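Local coordinates for protein propionate kinase (Francisella tularensis subsp. tularensis, PDB 3KHY) that probably catalyses the reversible, magnesium-dependent transfer of phosphate from ATP to short-chain carboxylates such as acetate, giving acetyl phosphate and ADP, at residues 149-154 / 167-172; 90-95 / 107-112. All blocks are in the same frame, centred on the assembly; numbering follows the deposited sequence.

Interaction 1: residues 149-154 / 167-172; sequences MPSYIA and NIRKYG
The guanidinium of Arg169 meets helix 151-154 with its edge: Ser151 OG lies close to its plane, 3.9 Å from Arg169 NH2, too far for a direct bond, and two waters fill in at the same rim. Water 2 bridges the two side chains, lying 2.8 Å from Arg169 NH1 and also bonded to Ser151 OG, while water 1 receives only a weak bond from Arg169 NH2 and donates to Met149 O. Ala154 CB approaches the guanidinium obliquely, touching Arg169 NH2. A second flat group, the Tyr171 ring, has Arg169 CG on one face, 3.4 Å above the plane and displaced toward the rim. Its hydroxyl donates to Asn167 O (2.7 Å between Tyr171 OH and Asn167 O), and His88 meets it edge-to-face.

One direct hydrogen bond ties the segments together, from Lys170 N to Ala154 O at 2.9 Å and nearly straight, 163° at the hydrogen. In the family's ASKHA (actin-like ATPase) fold, this joins the short helix 151-154 to the loop leading into helix 175-188, just ahead of His174, a predicted transition-state stabiliser. From the same helix, Tyr152 meets His298 of the second subunit of the homodimer edge-to-face.

The side chains of Met149, a selenomethionine, and Lys170 cross at about a right angle. Met149 CE comes to 3.3 Å from Lys170 O, while its SE rests on Lys170 CD. With CG anti to the backbone N (chi1 174°) and a bend at chi3, the Lys170 chain passes the selenium and carries its ammonium beyond the contact, where NZ bonds to Thr218 O and shares water 3 with Ile153 O.

Interaction 2: residues 90-95 / 107-112; sequences GQYFSK and IKACIA
Cys110 SG sits at the rim of the Tyr92 ring, 3.6 Å from Tyr92 CD2. Cys110 SG lies 4.8 Å from the centroid of the Tyr92 ring and 74° off its normal, an edge-on sulfur-aromatic contact. The same sulfur also meets the backbone of Gly90, with Gly90 N likewise 3.6 Å from Cys110 SG. Farther along the tyrosine, Ala109 CB touches both CE2 and the hydroxyl, at 3.7 Å from Tyr92 OH, in an oblique approach. Phe93 turns the edge of its ring to the helix: Ile107 N lies in the ring plane, and Phe93 CE2 stands 3.9 Å from Ile107 CG1, the two side chains crossing nearly perpendicularly. No hydrogen bond links the segments.

The contact joins the loop between strands 79-86 and 97-98 to helix 101-109 and the residues that follow, beside the large mixed sheet of this actin-like ATPase fold. There, Cys110 N bonds to Ile107 O at 3.0 Å, and the CB of Cys110 points toward the loop. Its chi1 of -68° sets SG beside the backbone N and anti to the carbonyl carbon, aimed at Tyr92 and Gly90.

In the next shell, Phe93 stacks on Phe141 of strand 137-141, and Ile107 packs against the same residue and Ile122. Gly90 N is hydrogen-bonded to His88 ND1, and Lys106 touches both Tyr92 and Phe93.

Both contacts are largely buried and lie on the same side of the chain's centre, their own centres about 14 Å apart, yet they hold different elements. Interaction 1 combines a direct backbone bond, water bridges and a guanidinium edge with the crossing of the Met149 and Lys170 chains, at a short helix near the dimer partner. Interaction 2 has no hydrogen bond across its segments and is made of aromatic edges, sulfur and aliphatic carbon, with Tyr92 and Ala109 at its exposed side and buried Phe93 and Ile107 packing against Phe141 of strand 137-141. The two meet directly: Arg169 CZ packs 3.4 Å from Gln91 NE2, and Tyr171 CE1 lies 3.5 Å from Gly90 C.

Interaction 1: residues 149-154 / 167-172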
# COMPACT_ATOMS: atom_id res chain seq x y z
N MSE A 149 0.53 -17.68 0.23
CA MSE A 149 0.26 -16.57 1.14
C MSE A 149 -0.99 -16.87 1.97
O MSE A 149 -2.03 -17.22 1.41
CB MSE A 149 0.01 -15.26 0.39
CG MSE A 149 1.18 -14.63 -0.30
SE MSE A 149 0.57 -12.83 -0.80
CE MSE A 149 -0.61 -13.34 -2.27
N PRO A 150 -0.91 -16.73 3.30
CA PRO A 150 -2.13 -17.01 4.08
C PRO A 150 -3.17 -15.92 3.89
O PRO A 150 -2.84 -14.81 3.48
CB PRO A 150 -1.63 -17.02 5.53
CG PRO A 150 -0.34 -16.27 5.51
CD PRO A 150 0.27 -16.54 4.16
N SER A 151 -4.42 -16.24 4.20
CA SER A 151 -5.54 -15.32 3.98
C SER A 151 -5.45 -14.00 4.72
O SER A 151 -5.83 -12.97 4.18
CB SER A 151 -6.86 -16.02 4.33
OG SER A 151 -7.09 -17.09 3.42
N TYR A 152 -4.96 -14.01 5.96
CA TYR A 152 -4.84 -12.76 6.70
C TYR A 152 -3.81 -11.82 6.07
O TYR A 152 -3.73 -10.64 6.41
CB TYR A 152 -4.53 -12.99 8.19
CG TYR A 152 -3.11 -13.41 8.51
CD1 TYR A 152 -2.14 -12.48 8.87
CD2 TYR A 152 -2.74 -14.75 8.46
CE1 TYR A 152 -0.84 -12.88 9.17
CE2 TYR A 152 -1.45 -15.15 8.75
CZ TYR A 152 -0.50 -14.22 9.10
OH TYR A 152 0.78 -14.63 9.39
N ILE A 153 -3.02 -12.35 5.14
CA ILE A 153 -2.04 -11.53 4.42
C ILE A 153 -2.57 -11.17 3.02
O ILE A 153 -2.45 -10.03 2.59
CB ILE A 153 -0.68 -12.24 4.31
CG1 ILE A 153 0.00 -12.25 5.68
CG2 ILE A 153 0.21 -11.52 3.28
CD1 ILE A 153 1.27 -13.10 5.75
N ALA A 154 -3.19 -12.14 2.35
CA ALA A 154 -3.63 -11.96 0.96
C ALA A 154 -4.94 -11.18 0.82
O ALA A 154 -5.12 -10.45 -0.15
CB ALA A 154 -3.77 -13.31 0.28
N ASN A 167 -13.67 -12.80 -5.95
CA ASN A 167 -12.27 -13.21 -5.99
C ASN A 167 -11.28 -12.04 -5.95
O ASN A 167 -10.18 -12.13 -6.50
CB ASN A 167 -12.03 -14.05 -7.25
CG ASN A 167 -12.97 -15.24 -7.32
OD1 ASN A 167 -13.01 -16.06 -6.40
ND2 ASN A 167 -13.74 -15.34 -8.40
N ILE A 168 -11.68 -10.94 -5.31
CA ILE A 168 -10.80 -9.79 -5.19
C ILE A 168 -9.92 -9.96 -3.96
O ILE A 168 -10.41 -9.99 -2.83
CB ILE A 168 -11.59 -8.47 -5.09
CG1 ILE A 168 -12.46 -8.29 -6.34
CG2 ILE A 168 -10.64 -7.29 -4.91
CD1 ILE A 168 -13.45 -7.15 -6.23
N ARG A 169 -8.62 -10.09 -4.21
CA ARG A 169 -7.61 -10.29 -3.16
C ARG A 169 -6.24 -10.06 -3.81
O ARG A 169 -6.15 -9.89 -5.02
CB ARG A 169 -7.65 -11.72 -2.61
CG ARG A 169 -7.33 -12.76 -3.69
CD ARG A 169 -7.72 -14.20 -3.35
NE ARG A 169 -6.91 -14.81 -2.30
CZ ARG A 169 -7.39 -15.21 -1.12
NH1 ARG A 169 -8.68 -15.04 -0.85
NH2 ARG A 169 -6.58 -15.77 -0.20
N LYS A 170 -5.19 -10.06 -3.00
CA LYS A 170 -3.85 -10.00 -3.53
C LYS A 170 -3.46 -11.35 -4.13
O LYS A 170 -3.59 -12.38 -3.46
CB LYS A 170 -2.87 -9.64 -2.41
CG LYS A 170 -1.40 -9.70 -2.85
CD LYS A 170 -0.49 -9.29 -1.71
CE LYS A 170 -0.41 -7.77 -1.65
NZ LYS A 170 0.64 -7.29 -0.75
N TYR A 171 -3.01 -11.35 -5.39
CA TYR A 171 -2.43 -12.54 -6.02
C TYR A 171 -0.92 -12.40 -6.25
O TYR A 171 -0.20 -13.39 -6.26
CB TYR A 171 -3.09 -12.82 -7.38
CG TYR A 171 -4.54 -13.19 -7.25
CD1 TYR A 171 -4.92 -14.48 -6.93
CD2 TYR A 171 -5.53 -12.24 -7.42
CE1 TYR A 171 -6.26 -14.83 -6.78
CE2 TYR A 171 -6.87 -12.58 -7.28
CZ TYR A 171 -7.23 -13.87 -6.96
OH TYR A 171 -8.56 -14.21 -6.82
N GLY A 172 -0.46 -11.17 -6.45
CA GLY A 172 0.94 -10.96 -6.79
C GLY A 172 1.25 -11.41 -8.21
O GLY A 172 0.34 -11.85 -8.93
O HOH W 1 -3.42 -16.89 -0.92
O HOH W 2 -8.86 -16.29 1.63
O HOH W 3 0.06 -8.07 2.36

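Interaction 2: residues 90-95 / 107-112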
# COMPACT_ATOMS: atom_id res chain seq x y z
N GLY A 90 -5.59 -17.15 -10.88
CA GLY A 90 -6.52 -16.96 -9.78
C GLY A 90 -6.22 -17.87 -8.61
O GLY A 90 -5.06 -18.15 -8.31
N GLN A 91 -7.26 -18.34 -7.94
CA GLN A 91 -7.09 -19.28 -6.84
C GLN A 91 -7.15 -20.72 -7.30
O GLN A 91 -7.00 -21.64 -6.50
CB GLN A 91 -8.11 -19.02 -5.73
CG GLN A 91 -7.85 -17.74 -4.95
CD GLN A 91 -8.68 -17.66 -3.69
OE1 GLN A 91 -9.81 -17.16 -3.71
NE2 GLN A 91 -8.13 -18.15 -2.59
N TYR A 92 -7.36 -20.93 -8.60
CA TYR A 92 -7.43 -22.26 -9.17
C TYR A 92 -6.10 -22.99 -9.20
O TYR A 92 -6.04 -24.20 -9.05
CB TYR A 92 -7.96 -22.21 -10.60
CG TYR A 92 -9.40 -21.79 -10.73
CD1 TYR A 92 -10.43 -22.68 -10.43
CD2 TYR A 92 -9.74 -20.52 -11.18
CE1 TYR A 92 -11.76 -22.30 -10.56
CE2 TYR A 92 -11.06 -20.14 -11.31
CZ TYR A 92 -12.07 -21.03 -11.00
OH TYR A 92 -13.38 -20.65 -11.13
N PHE A 93 -5.01 -22.25 -9.44
CA PHE A 93 -3.73 -22.91 -9.69
C PHE A 93 -2.64 -22.49 -8.73
O PHE A 93 -2.24 -21.33 -8.70
CB PHE A 93 -3.28 -22.64 -11.12
CG PHE A 93 -4.23 -23.17 -12.17
CD1 PHE A 93 -4.28 -24.52 -12.45
CD2 PHE A 93 -5.06 -22.32 -12.87
CE1 PHE A 93 -5.15 -25.02 -13.42
CE2 PHE A 93 -5.93 -22.81 -13.85
CZ PHE A 93 -5.96 -24.16 -14.12
N SER A 94 -2.15 -23.46 -7.96
CA SER A 94 -1.06 -23.23 -7.03
C SER A 94 0.21 -23.92 -7.52
O SER A 94 1.23 -23.93 -6.83
CB SER A 94 -1.43 -23.76 -5.65
OG SER A 94 -1.64 -25.16 -5.71
N LYS A 95 0.13 -24.49 -8.72
CA LYS A 95 1.29 -25.13 -9.34
C LYS A 95 1.02 -25.28 -10.83
O LYS A 95 -0.09 -25.05 -11.29
CB LYS A 95 1.51 -26.51 -8.72
CG LYS A 95 0.29 -27.40 -8.84
CD LYS A 95 0.51 -28.78 -8.23
CE LYS A 95 -0.77 -29.60 -8.31
NZ LYS A 95 -0.67 -30.88 -7.55
N ILE A 107 -8.53 -22.01 -16.63
CA ILE A 107 -7.82 -20.86 -17.19
C ILE A 107 -8.82 -19.86 -17.77
O ILE A 107 -8.68 -18.65 -17.58
CB ILE A 107 -6.83 -21.28 -18.29
CG1 ILE A 107 -5.70 -22.11 -17.68
CG2 ILE A 107 -6.26 -20.05 -18.99
CD1 ILE A 107 -4.74 -22.67 -18.70
N LYS A 108 -9.82 -20.37 -18.47
CA LYS A 108 -10.83 -19.51 -19.07
C LYS A 108 -11.60 -18.73 -18.00
O LYS A 108 -12.01 -17.60 -18.22
CB LYS A 108 -11.79 -20.34 -19.93
CG LYS A 108 -13.01 -19.58 -20.43
CD LYS A 108 -13.90 -20.46 -21.31
CE LYS A 108 -13.37 -20.58 -22.74
NZ LYS A 108 -12.05 -21.29 -22.85
N ALA A 109 -11.78 -19.33 -16.83
CA ALA A 109 -12.52 -18.68 -15.75
C ALA A 109 -11.72 -17.53 -15.13
O ALA A 109 -12.27 -16.71 -14.40
CB ALA A 109 -12.94 -19.68 -14.69
N CYS A 110 -10.43 -17.47 -15.45
CA CYS A 110 -9.53 -16.44 -14.91
C CYS A 110 -9.42 -15.24 -15.85
O CYS A 110 -8.68 -14.30 -15.59
CB CYS A 110 -8.13 -17.02 -14.67
SG CYS A 110 -8.04 -18.25 -13.34
N ILE A 111 -10.16 -15.27 -16.96
CA ILE A 111 -10.14 -14.18 -17.92
C ILE A 111 -10.39 -12.82 -17.26
O ILE A 111 -9.67 -11.86 -17.53
CB ILE A 111 -11.18 -14.39 -19.04
CG1 ILE A 111 -10.84 -15.62 -19.86
CG2 ILE A 111 -11.24 -13.17 -19.94
CD1 ILE A 111 -9.61 -15.47 -20.69
N ALA A 112 -11.40 -12.74 -16.40
CA ALA A 112 -11.72 -11.48 -15.72
C ALA A 112 -10.53 -10.93 -14.92
O ALA A 112 -10.40 -9.71 -14.74
CB ALA A 112 -12.93 -11.65 -14.82